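Ketoacyl_synth_N domain-containing protein (Photorhabdus luminescens subsp. laumondii, PDB 6SMO) probably acts as an acyltransferase of the ketoacyl synthase family, whose members extend acyl or polyketide chains on carrier proteins by condensation. Local coordinates at residues 8-13 and 324-329; 12-17 and 318-323; 98-103 and 222-227. All blocks are in the same frame, centred on the assembly; numbering follows the deposited sequence.

Interaction 1: residues 8-13 and 324-329; sequences TGVGAI and LASSFL
V10 is the residue through which strand 5-13 touches S326 and S327 of helix 319-329. Just before it, G9 is bonded through its backbone to V226 of the neighbouring antiparallel strand. V10 then turns its isopropyl group toward the helix and splits it between two serines. With chi1 at -70°, CG1 lies beside the backbone N and opposite the carbonyl carbon; it meets CB of S326 at 4.0 Å. The other branch takes the neighbouring residue, V10 CG2 approaching S327 OG at 3.9 Å. G11 passes without a side chain, its backbone paired with F224. A12 also points its methyl to the helix but falls short of 324-329 and packs on the preceding turn, at V323, and I13 faces the other way, into helix 68-84. On the helix, F328 N to L324 O, at 2.9 Å, is one of the backbone bonds that hold the touching turn in shape. The hydroxyls of S326 and S327 are each hydrogen-bonded one turn back, to the carbonyl oxygens of S322 and V323. Both polar ends are therefore satisfied within the helix, and no hydrogen bond crosses to the strand. The two methyls of V10 lie against one carbon and one already bonded hydroxyl, so the contact adds van der Waals packing and no polar link.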
ATOM      1  N   THR C   8     -15.018 -14.389  14.091  1.00 39.51           N
ATOM      2  CA  THR C   8     -15.352 -15.838  13.995  1.00 39.91           C
ATOM      3  C   THR C   8     -14.092 -16.705  14.135  1.00 40.02           C
ATOM      4  O   THR C   8     -14.236 -17.861  14.580  1.00 41.03           O
ATOM      5  CB  THR C   8     -16.102 -16.144  12.693  1.00 39.69           C
ATOM      6  OG1 THR C   8     -15.398 -15.538  11.608  1.00 38.60           O
ATOM      7  CG2 THR C   8     -17.532 -15.652  12.720  1.00 40.04           C
ATOM      8  N   GLY C   9     -12.916 -16.183  13.771  1.00 39.54           N
ATOM      9  CA  GLY C   9     -11.632 -16.906  13.859  1.00 39.60           C
ATOM     10  C   GLY C   9     -10.465 -15.965  14.102  1.00 39.53           C
ATOM     11  O   GLY C   9     -10.529 -14.811  13.637  1.00 39.05           O
ATOM     12  N   VAL C  10      -9.436 -16.445  14.811  1.00 39.87           N
ATOM     13  CA  VAL C  10      -8.196 -15.679  15.134  1.00 40.15           C
ATOM     14  C   VAL C  10      -6.983 -16.608  14.995  1.00 40.33           C
ATOM     15  O   VAL C  10      -7.100 -17.798  15.349  1.00 40.73           O
ATOM     16  CB  VAL C  10      -8.259 -15.048  16.539  1.00 40.47           C
ATOM     17  CG1 VAL C  10      -9.269 -13.914  16.602  1.00 40.41           C
ATOM     18  CG2 VAL C  10      -8.541 -16.078  17.625  1.00 41.12           C
ATOM     19  N   GLY C  11      -5.872 -16.066  14.490  1.00 40.36           N
ATOM     20  CA  GLY C  11      -4.571 -16.749  14.374  1.00 40.84           C
ATOM     21  C   GLY C  11      -3.430 -15.768  14.571  1.00 41.06           C
ATOM     22  O   GLY C  11      -3.544 -14.627  14.079  1.00 40.66           O
ATOM     23  N   ALA C  12      -2.410 -16.151  15.340  1.00 41.87           N
ATOM     24  CA  ALA C  12      -1.223 -15.311  15.606  1.00 42.29           C
ATOM     25  C   ALA C  12      -0.012 -16.203  15.862  1.00 43.08           C
ATOM     26  O   ALA C  12      -0.213 -17.325  16.259  1.00 43.57           O
ATOM     27  CB  ALA C  12      -1.485 -14.479  16.820  1.00 42.00           C
ATOM     28  N   ILE C  13       1.197 -15.707  15.618  1.00 44.18           N
ATOM     29  CA  ILE C  13       2.453 -16.447  15.945  1.00 45.14           C
ATOM     30  C   ILE C  13       3.368 -15.460  16.665  1.00 45.18           C
ATOM     31  O   ILE C  13       3.377 -14.317  16.297  1.00 44.55           O
ATOM     32  CB  ILE C  13       3.111 -17.075  14.707  1.00 45.80           C
ATOM     33  CG1 ILE C  13       3.470 -16.038  13.648  1.00 46.02           C
ATOM     34  CG2 ILE C  13       2.240 -18.162  14.126  1.00 46.08           C
ATOM     35  CD1 ILE C  13       4.337 -16.586  12.558  1.00 46.38           C
ATOM     36  N   LEU C 324      -6.078 -11.805  21.308  1.00 42.80           N
ATOM     37  CA  LEU C 324      -6.188 -12.283  22.716  1.00 43.84           C
ATOM     38  C   LEU C 324      -7.559 -11.903  23.290  1.00 44.34           C
ATOM     39  O   LEU C 324      -8.209 -12.785  23.886  1.00 44.38           O
ATOM     40  CB  LEU C 324      -5.053 -11.683  23.555  1.00 44.21           C
ATOM     41  CG  LEU C 324      -3.819 -12.567  23.745  1.00 44.95           C
ATOM     42  CD1 LEU C 324      -3.309 -13.118  22.422  1.00 44.93           C
ATOM     43  CD2 LEU C 324      -2.716 -11.799  24.458  1.00 45.43           C
ATOM     44  N   ALA C 325      -7.976 -10.643  23.115  1.00 44.61           N
ATOM     45  CA  ALA C 325      -9.241 -10.077  23.646  1.00 45.28           C
ATOM     46  C   ALA C 325     -10.440 -10.871  23.114  1.00 45.80           C
ATOM     47  O   ALA C 325     -11.393 -11.086  23.889  1.00 45.61           O
ATOM     48  CB  ALA C 325      -9.347  -8.615  23.287  1.00 44.85           C
ATOM     49  N   SER C 326     -10.391 -11.287  21.843  1.00 46.67           N
ATOM     50  CA  SER C 326     -11.428 -12.114  21.168  1.00 47.63           C
ATOM     51  C   SER C 326     -11.502 -13.502  21.819  1.00 49.22           C
ATOM     52  O   SER C 326     -12.628 -14.012  21.986  1.00 50.01           O
ATOM     53  CB  SER C 326     -11.165 -12.218  19.687  1.00 46.93           C
ATOM     54  OG  SER C 326     -11.238 -10.941  19.069  1.00 46.30           O
ATOM     55  N   SER C 327     -10.348 -14.083  22.169  1.00 50.27           N
ATOM     56  CA  SER C 327     -10.224 -15.412  22.826  1.00 52.23           C
ATOM     57  C   SER C 327     -10.775 -15.350  24.256  1.00 54.11           C
ATOM     58  O   SER C 327     -11.450 -16.315  24.665  1.00 56.09           O
ATOM     59  CB  SER C 327      -8.796 -15.902  22.810  1.00 52.34           C
ATOM     60  OG  SER C 327      -8.329 -16.064  21.479  1.00 52.83           O
ATOM     61  N   PHE C 328     -10.497 -14.260  24.982  1.00 54.71           N
ATOM     62  CA  PHE C 328     -10.957 -14.024  26.377  1.00 56.12           C
ATOM     63  C   PHE C 328     -12.489 -13.942  26.417  1.00 56.12           C
ATOM     64  O   PHE C 328     -13.093 -14.566  27.311  1.00 56.38           O
ATOM     65  CB  PHE C 328     -10.322 -12.759  26.967  1.00 57.11           C
ATOM     66  CG  PHE C 328      -8.962 -12.961  27.590  1.00 58.78           C
ATOM     67  CD1 PHE C 328      -8.815 -13.735  28.732  1.00 60.00           C
ATOM     68  CD2 PHE C 328      -7.831 -12.367  27.049  1.00 59.33           C
ATOM     69  CE1 PHE C 328      -7.568 -13.920  29.310  1.00 61.16           C
ATOM     70  CE2 PHE C 328      -6.583 -12.552  27.629  1.00 60.11           C
ATOM     71  CZ  PHE C 328      -6.455 -13.328  28.759  1.00 60.95           C
ATOM     72  N   LEU C 329     -13.093 -13.207  25.476  1.00 56.26           N
ATOM     73  CA  LEU C 329     -14.556 -12.921  25.434  1.00 56.78           C
ATOM     74  C   LEU C 329     -15.340 -14.136  24.917  1.00 57.66           C
ATOM     75  O   LEU C 329     -16.575 -14.141  25.090  1.00 58.66           O
ATOM     76  CB  LEU C 329     -14.812 -11.696  24.548  1.00 55.57           C
ATOM     77  CG  LEU C 329     -14.384 -10.352  25.137  1.00 55.01           C
ATOM     78  CD1 LEU C 329     -14.350  -9.274  24.064  1.00 54.61           C
ATOM     79  CD2 LEU C 329     -15.301  -9.936  26.277  1.00 55.29           C
TER

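Interaction 2: residues 12-17 and 318-323; sequences AIHPDG and GVIDSV
I320 reaches from the first turn of helix 319-329 to both A12 and H14, and V323, one turn further on, joins it against A12. These contacts are dispersive. A12 CB lies 4.1 Å from V323 CG1, the branch that chi1 of 159° sets roughly anti to the backbone N, and 4.4 Å from I320 CD1. The isoleucine chain is extended, chi1 -173°, which carries the same CD1 on to H14 CD2 at 4.2 Å, where it approaches the imidazole obliquely. One methyl thus bridges the end of the strand and the first residue of the turn beyond it.

Backbone bonds shape that turn. H14 N donates to G17 O at 2.6 Å and G17 N returns a weak bond to H14 O, closing a type I beta turn with P15 and D16 at its corners. P15 CD lies over one face of the H14 ring, offset toward its rim, while D16 CB sits in plane at the ring edge. NE2 of the imidazole is bonded to the carbonyl oxygen of L310, and D16 forms a salt bridge with R47.

Polar side-chain bonds on the helical side stay near its start. G318, at the N-cap, offers its carbonyl oxygen to two donors from S322: the backbone N, and OG at 2.9 Å, the latter in the carbonyl plane. Its own N gives D321 OD1 a weak bond of 3.4 Å.

The polar atoms named here, H14 NE2 and S322 OG among them, find their partners away from the interface. No hydrogen bond crosses it, and the strand end and helix start are held together here by apolar contact alone.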
ATOM      1  N   ALA C  12      -2.410 -16.151  15.340  1.00 41.87           N
ATOM      2  CA  ALA C  12      -1.223 -15.311  15.606  1.00 42.29           C
ATOM      3  C   ALA C  12      -0.012 -16.203  15.862  1.00 43.08           C
ATOM      4  O   ALA C  12      -0.213 -17.325  16.259  1.00 43.57           O
ATOM      5  CB  ALA C  12      -1.485 -14.479  16.820  1.00 42.00           C
ATOM      6  N   ILE C  13       1.197 -15.707  15.618  1.00 44.18           N
ATOM      7  CA  ILE C  13       2.453 -16.447  15.945  1.00 45.14           C
ATOM      8  C   ILE C  13       3.368 -15.460  16.665  1.00 45.18           C
ATOM      9  O   ILE C  13       3.377 -14.317  16.297  1.00 44.55           O
ATOM     10  CB  ILE C  13       3.111 -17.075  14.707  1.00 45.80           C
ATOM     11  CG1 ILE C  13       3.470 -16.038  13.648  1.00 46.02           C
ATOM     12  CG2 ILE C  13       2.240 -18.162  14.126  1.00 46.08           C
ATOM     13  CD1 ILE C  13       4.337 -16.586  12.558  1.00 46.38           C
ATOM     14  N   HIS C  14       4.108 -15.901  17.672  1.00 45.72           N
ATOM     15  CA  HIS C  14       4.935 -14.950  18.453  1.00 46.29           C
ATOM     16  C   HIS C  14       6.087 -15.704  19.113  1.00 47.51           C
ATOM     17  O   HIS C  14       6.021 -16.911  19.157  1.00 48.54           O
ATOM     18  CB  HIS C  14       4.004 -14.292  19.468  1.00 46.12           C
ATOM     19  CG  HIS C  14       4.568 -13.164  20.252  1.00 46.54           C
ATOM     20  ND1 HIS C  14       4.832 -13.265  21.581  1.00 46.73           N
ATOM     21  CD2 HIS C  14       4.876 -11.907  19.919  1.00 46.94           C
ATOM     22  CE1 HIS C  14       5.303 -12.136  22.027  1.00 46.88           C
ATOM     23  NE2 HIS C  14       5.329 -11.296  21.038  1.00 46.95           N
ATOM     24  N   PRO C  15       7.141 -15.038  19.618  1.00 48.24           N
ATOM     25  CA  PRO C  15       8.219 -15.705  20.321  1.00 49.38           C
ATOM     26  C   PRO C  15       7.671 -16.501  21.510  1.00 50.31           C
ATOM     27  O   PRO C  15       8.245 -17.470  21.858  1.00 50.62           O
ATOM     28  CB  PRO C  15       8.992 -14.510  20.866  1.00 49.32           C
ATOM     29  CG  PRO C  15       8.883 -13.512  19.782  1.00 48.70           C
ATOM     30  CD  PRO C  15       7.436 -13.634  19.387  1.00 48.00           C
ATOM     31  N   ASP C  16       6.651 -15.977  22.169  1.00 50.88           N
ATOM     32  CA  ASP C  16       5.948 -16.680  23.267  1.00 52.46           C
ATOM     33  C   ASP C  16       5.109 -17.849  22.733  1.00 53.32           C
ATOM     34  O   ASP C  16       4.805 -18.720  23.516  1.00 55.90           O
ATOM     35  CB  ASP C  16       5.229 -15.695  24.185  1.00 52.77           C
ATOM     36  CG  ASP C  16       6.147 -14.882  25.079  1.00 52.94           C
ATOM     37  OD1 ASP C  16       7.344 -15.117  25.063  1.00 52.34           O
ATOM     38  OD2 ASP C  16       5.644 -14.021  25.791  1.00 54.00           O
ATOM     39  N   GLY C  17       4.607 -17.812  21.505  1.00 52.52           N
ATOM     40  CA  GLY C  17       3.852 -18.992  21.050  1.00 52.90           C
ATOM     41  C   GLY C  17       3.648 -19.063  19.551  1.00 52.65           C
ATOM     42  O   GLY C  17       3.512 -18.036  18.937  1.00 51.89           O
ATOM     43  N   GLY C 318      -1.361  -4.177  19.243  1.00 40.55           N
ATOM     44  CA  GLY C 318      -2.758  -3.713  19.141  1.00 40.28           C
ATOM     45  C   GLY C 318      -3.630  -4.734  18.429  1.00 40.28           C
ATOM     46  O   GLY C 318      -4.785  -4.922  18.859  1.00 40.84           O
ATOM     47  N   VAL C 319      -3.099  -5.371  17.378  1.00 39.77           N
ATOM     48  CA  VAL C 319      -3.782  -6.449  16.602  1.00 39.83           C
ATOM     49  C   VAL C 319      -3.725  -7.749  17.414  1.00 40.32           C
ATOM     50  O   VAL C 319      -4.786  -8.383  17.576  1.00 40.89           O
ATOM     51  CB  VAL C 319      -3.162  -6.627  15.200  1.00 39.46           C
ATOM     52  CG1 VAL C 319      -3.796  -7.782  14.439  1.00 39.57           C
ATOM     53  CG2 VAL C 319      -3.239  -5.347  14.382  1.00 38.69           C
ATOM     54  N   ILE C 320      -2.541  -8.102  17.921  1.00 40.32           N
ATOM     55  CA  ILE C 320      -2.340  -9.335  18.739  1.00 40.60           C
ATOM     56  C   ILE C 320      -3.154  -9.204  20.026  1.00 40.49           C
ATOM     57  O   ILE C 320      -3.645 -10.220  20.511  1.00 41.13           O
ATOM     58  CB  ILE C 320      -0.845  -9.618  18.990  1.00 40.80           C
ATOM     59  CG1 ILE C 320      -0.634 -10.968  19.677  1.00 41.34           C
ATOM     60  CG2 ILE C 320      -0.184  -8.487  19.756  1.00 40.74           C
ATOM     61  CD1 ILE C 320       0.700 -11.596  19.387  1.00 41.59           C
ATOM     62  N   ASP C 321      -3.293  -7.979  20.532  1.00 40.44           N
ATOM     63  CA  ASP C 321      -4.127  -7.657  21.722  1.00 40.55           C
ATOM     64  C   ASP C 321      -5.594  -7.989  21.411  1.00 39.65           C
ATOM     65  O   ASP C 321      -6.253  -8.598  22.278  1.00 39.25           O
ATOM     66  CB  ASP C 321      -3.965  -6.193  22.143  1.00 41.11           C
ATOM     67  CG  ASP C 321      -2.556  -5.823  22.579  1.00 41.66           C
ATOM     68  OD1 ASP C 321      -1.600  -6.251  21.902  1.00 42.22           O
ATOM     69  OD2 ASP C 321      -2.427  -5.108  23.593  1.00 42.15           O
ATOM     70  N   SER C 322      -6.071  -7.605  20.221  1.00 38.85           N
ATOM     71  CA  SER C 322      -7.450  -7.861  19.719  1.00 38.56           C
ATOM     72  C   SER C 322      -7.668  -9.364  19.500  1.00 39.01           C
ATOM     73  O   SER C 322      -8.811  -9.823  19.691  1.00 38.64           O
ATOM     74  CB  SER C 322      -7.727  -7.081  18.457  1.00 37.87           C
ATOM     75  OG  SER C 322      -7.629  -5.684  18.688  1.00 36.76           O
ATOM     76  N   VAL C 323      -6.616 -10.090  19.102  1.00 39.26           N
ATOM     77  CA  VAL C 323      -6.623 -11.574  18.925  1.00 39.99           C
ATOM     78  C   VAL C 323      -6.844 -12.228  20.295  1.00 41.43           C
ATOM     79  O   VAL C 323      -7.724 -13.109  20.391  1.00 41.51           O
ATOM     80  CB  VAL C 323      -5.328 -12.065  18.246  1.00 39.63           C
ATOM     81  CG1 VAL C 323      -5.058 -13.543  18.498  1.00 39.58           C
ATOM     82  CG2 VAL C 323      -5.343 -11.774  16.753  1.00 39.37           C
TER

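Interaction 3: residues 98-103 and 222-227; sequences IYVGNC and AAFLVL
F224 and V100 meet across strand 180-187, which pairs with both of their strands, parallel to 96-101 and antiparallel to 218-229. The two strands in contact are therefore second neighbours in the sheet, and V100 and F224, the closest pair of CA atoms, remain 8.6 Å apart. The phenyl group closes this gap. Its CB leaves the strand at an angle to the partner, but chi1 of -87° swings the ring across, and chi2 of 85° turns its plane roughly at right angles to the CA-CB-CG plane. The far end of the ring makes the tight part of the contact: F224 CZ lies 4.3 Å from V100 CG1, and F224 CE2 lies 4.0 Å from the carbonyl oxygen of Y99. Both partners come in obliquely. L138 of helix 137-146 touches both V100 and F224, and A76 and V77 of helix 68-84 also touch F224, so the ring is packed from the helical layer as well.

Away from this point the strands separate. The tyrosine ring of Y99 leads off in another direction, its OH bonded to Q151, and I98 does not quite arrive at the partner strand. At the other end N102 is engaged by ND2 with S186 O of the middle strand. No side of the contact opens to solvent; Y99 packs on K153 and M181, and I98 on L142. Strands 96-101, 180-187 and 218-229, with helices 68-84 and 137-146 packed on the F224 side, are consistent with the layered alpha/beta thiolase fold, to which the ketoacyl synthase N-terminal domain belongs.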
ATOM      1  N   ILE C  98      -8.966  -8.557   2.038  1.00 32.41           N
ATOM      2  CA  ILE C  98      -7.764  -8.751   2.905  1.00 31.87           C
ATOM      3  C   ILE C  98      -7.236  -7.373   3.318  1.00 31.48           C
ATOM      4  O   ILE C  98      -6.799  -6.625   2.424  1.00 31.64           O
ATOM      5  CB  ILE C  98      -6.680  -9.570   2.172  1.00 31.94           C
ATOM      6  CG1 ILE C  98      -7.220 -10.898   1.632  1.00 32.02           C
ATOM      7  CG2 ILE C  98      -5.469  -9.783   3.069  1.00 32.06           C
ATOM      8  CD1 ILE C  98      -6.450 -11.430   0.449  1.00 32.27           C
ATOM      9  N   TYR C  99      -7.266  -7.061   4.619  1.00 31.13           N
ATOM     10  CA  TYR C  99      -6.733  -5.801   5.203  1.00 30.84           C
ATOM     11  C   TYR C  99      -5.466  -6.106   6.008  1.00 30.76           C
ATOM     12  O   TYR C  99      -5.511  -6.967   6.907  1.00 30.21           O
ATOM     13  CB  TYR C  99      -7.802  -5.095   6.040  1.00 30.77           C
ATOM     14  CG  TYR C  99      -8.605  -4.085   5.263  1.00 30.65           C
ATOM     15  CD1 TYR C  99      -9.521  -4.488   4.303  1.00 30.60           C
ATOM     16  CD2 TYR C  99      -8.435  -2.724   5.464  1.00 30.37           C
ATOM     17  CE1 TYR C  99     -10.257  -3.568   3.575  1.00 30.54           C
ATOM     18  CE2 TYR C  99      -9.163  -1.791   4.745  1.00 30.30           C
ATOM     19  CZ  TYR C  99     -10.078  -2.213   3.796  1.00 30.34           C
ATOM     20  OH  TYR C  99     -10.801  -1.302   3.083  1.00 30.46           O
ATOM     21  N   VAL C 100      -4.363  -5.439   5.659  1.00 30.78           N
ATOM     22  CA  VAL C 100      -3.034  -5.703   6.285  1.00 30.87           C
ATOM     23  C   VAL C 100      -2.421  -4.414   6.838  1.00 30.90           C
ATOM     24  O   VAL C 100      -2.711  -3.350   6.311  1.00 30.74           O
ATOM     25  CB  VAL C 100      -2.080  -6.350   5.259  1.00 30.93           C
ATOM     26  CG1 VAL C 100      -0.812  -6.912   5.874  1.00 30.81           C
ATOM     27  CG2 VAL C 100      -2.767  -7.411   4.425  1.00 31.21           C
ATOM     28  N   GLY C 101      -1.650  -4.552   7.915  1.00 31.49           N
ATOM     29  CA  GLY C 101      -0.844  -3.489   8.545  1.00 31.68           C
ATOM     30  C   GLY C 101       0.621  -3.885   8.582  1.00 32.37           C
ATOM     31  O   GLY C 101       0.929  -4.928   9.190  1.00 32.68           O
ATOM     32  N   ASN C 102       1.491  -3.107   7.934  1.00 32.88           N
ATOM     33  CA  ASN C 102       2.953  -3.376   7.858  1.00 33.47           C
ATOM     34  C   ASN C 102       3.701  -2.060   7.630  1.00 34.22           C
ATOM     35  O   ASN C 102       3.337  -1.336   6.683  1.00 34.47           O
ATOM     36  CB  ASN C 102       3.284  -4.396   6.767  1.00 33.68           C
ATOM     37  CG  ASN C 102       4.765  -4.695   6.682  1.00 33.75           C
ATOM     38  OD1 ASN C 102       5.412  -4.364   5.692  1.00 33.93           O
ATOM     39  ND2 ASN C 102       5.313  -5.300   7.723  1.00 33.81           N
ATOM     40  N   CYS C 103       4.719  -1.788   8.453  1.00 35.16           N
ATOM     41  CA  CYS C 103       5.456  -0.496   8.518  1.00 35.58           C
ATOM     42  C   CYS C 103       6.839  -0.617   7.860  1.00 36.38           C
ATOM     43  O   CYS C 103       7.158   0.246   7.017  1.00 37.01           O
ATOM     44  CB  CYS C 103       5.600  -0.036   9.965  1.00 35.94           C
ATOM     45  SG  CYS C 103       4.013   0.166  10.816  1.00 36.34           S
ATOM     46  N   ALA C 222       3.207 -12.153  13.585  1.00 38.80           N
ATOM     47  CA  ALA C 222       1.956 -11.782  12.885  1.00 37.85           C
ATOM     48  C   ALA C 222       0.739 -12.119  13.753  1.00 37.14           C
ATOM     49  O   ALA C 222       0.846 -13.008  14.622  1.00 37.67           O
ATOM     50  CB  ALA C 222       1.890 -12.485  11.551  1.00 37.55           C
ATOM     51  N   ALA C 223      -0.370 -11.418  13.510  1.00 36.08           N
ATOM     52  CA  ALA C 223      -1.680 -11.602  14.175  1.00 35.68           C
ATOM     53  C   ALA C 223      -2.786 -11.206  13.192  1.00 35.28           C
ATOM     54  O   ALA C 223      -2.693 -10.102  12.623  1.00 34.92           O
ATOM     55  CB  ALA C 223      -1.734 -10.777  15.437  1.00 35.30           C
ATOM     56  N   PHE C 224      -3.771 -12.085  12.985  1.00 35.30           N
ATOM     57  CA  PHE C 224      -4.898 -11.889  12.035  1.00 35.40           C
ATOM     58  C   PHE C 224      -6.215 -12.328  12.682  1.00 35.61           C
ATOM     59  O   PHE C 224      -6.211 -13.256  13.518  1.00 35.88           O
ATOM     60  CB  PHE C 224      -4.637 -12.642  10.728  1.00 35.28           C
ATOM     61  CG  PHE C 224      -3.847 -11.863   9.707  1.00 35.25           C
ATOM     62  CD1 PHE C 224      -2.461 -11.849   9.739  1.00 35.46           C
ATOM     63  CD2 PHE C 224      -4.491 -11.133   8.719  1.00 35.06           C
ATOM     64  CE1 PHE C 224      -1.737 -11.128   8.803  1.00 35.26           C
ATOM     65  CE2 PHE C 224      -3.765 -10.412   7.783  1.00 34.87           C
ATOM     66  CZ  PHE C 224      -2.390 -10.411   7.826  1.00 34.96           C
ATOM     67  N   LEU C 225      -7.306 -11.658  12.294  1.00 35.63           N
ATOM     68  CA  LEU C 225      -8.700 -11.960  12.712  1.00 36.04           C
ATOM     69  C   LEU C 225      -9.546 -12.207  11.459  1.00 36.28           C
ATOM     70  O   LEU C 225      -9.273 -11.563  10.427  1.00 36.63           O
ATOM     71  CB  LEU C 225      -9.257 -10.779  13.517  1.00 36.08           C
ATOM     72  CG  LEU C 225      -8.522 -10.449  14.816  1.00 36.23           C
ATOM     73  CD1 LEU C 225      -7.422  -9.424  14.582  1.00 36.26           C
ATOM     74  CD2 LEU C 225      -9.493  -9.942  15.872  1.00 36.45           C
ATOM     75  N   VAL C 226     -10.527 -13.110  11.552  1.00 36.58           N
ATOM     76  CA  VAL C 226     -11.569 -13.336  10.508  1.00 36.72           C
ATOM     77  C   VAL C 226     -12.825 -12.560  10.923  1.00 36.64           C
ATOM     78  O   VAL C 226     -13.680 -13.141  11.619  1.00 35.95           O
ATOM     79  CB  VAL C 226     -11.865 -14.834  10.298  1.00 37.42           C
ATOM     80  CG1 VAL C 226     -12.913 -15.062   9.218  1.00 37.77           C
ATOM     81  CG2 VAL C 226     -10.604 -15.620   9.980  1.00 37.69           C
ATOM     82  N   LEU C 227     -12.902 -11.284  10.533  1.00 36.46           N
ATOM     83  CA  LEU C 227     -14.117 -10.436  10.670  1.00 36.77           C
ATOM     84  C   LEU C 227     -15.106 -10.826   9.567  1.00 37.59           C
ATOM     85  O   LEU C 227     -14.659 -11.011   8.418  1.00 37.24           O
ATOM     86  CB  LEU C 227     -13.729  -8.955  10.566  1.00 36.54           C
ATOM     87  CG  LEU C 227     -13.491  -8.236  11.893  1.00 36.58           C
ATOM     88  CD1 LEU C 227     -12.480  -8.977  12.754  1.00 36.74           C
ATOM     89  CD2 LEU C 227     -13.040  -6.802  11.651  1.00 36.45           C
TER

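How the interactions relate
All three contacts are buried, and none carries a hydrogen bond between its two segments. Interactions 1 and 2 join the same elements, strand 5-13 and helix 319-329, the later part of the strand meeting the earlier part of the helix; V10 CB touches V323 CG1 at 4.0 Å, linking the two. Interaction 2 adds a turn and a helix start with their own polar bonds, whereas interaction 1 sets a valine against serines. Interaction 3 joins two strands of the sheet that are not paired with each other, through an aromatic ring. Its strand 218-229 neighbours strand 5-13: G11 O to F224 N, 2.8 Å, ties it to interaction 1, and I13 N to A222 O, 2.9 Å, to both.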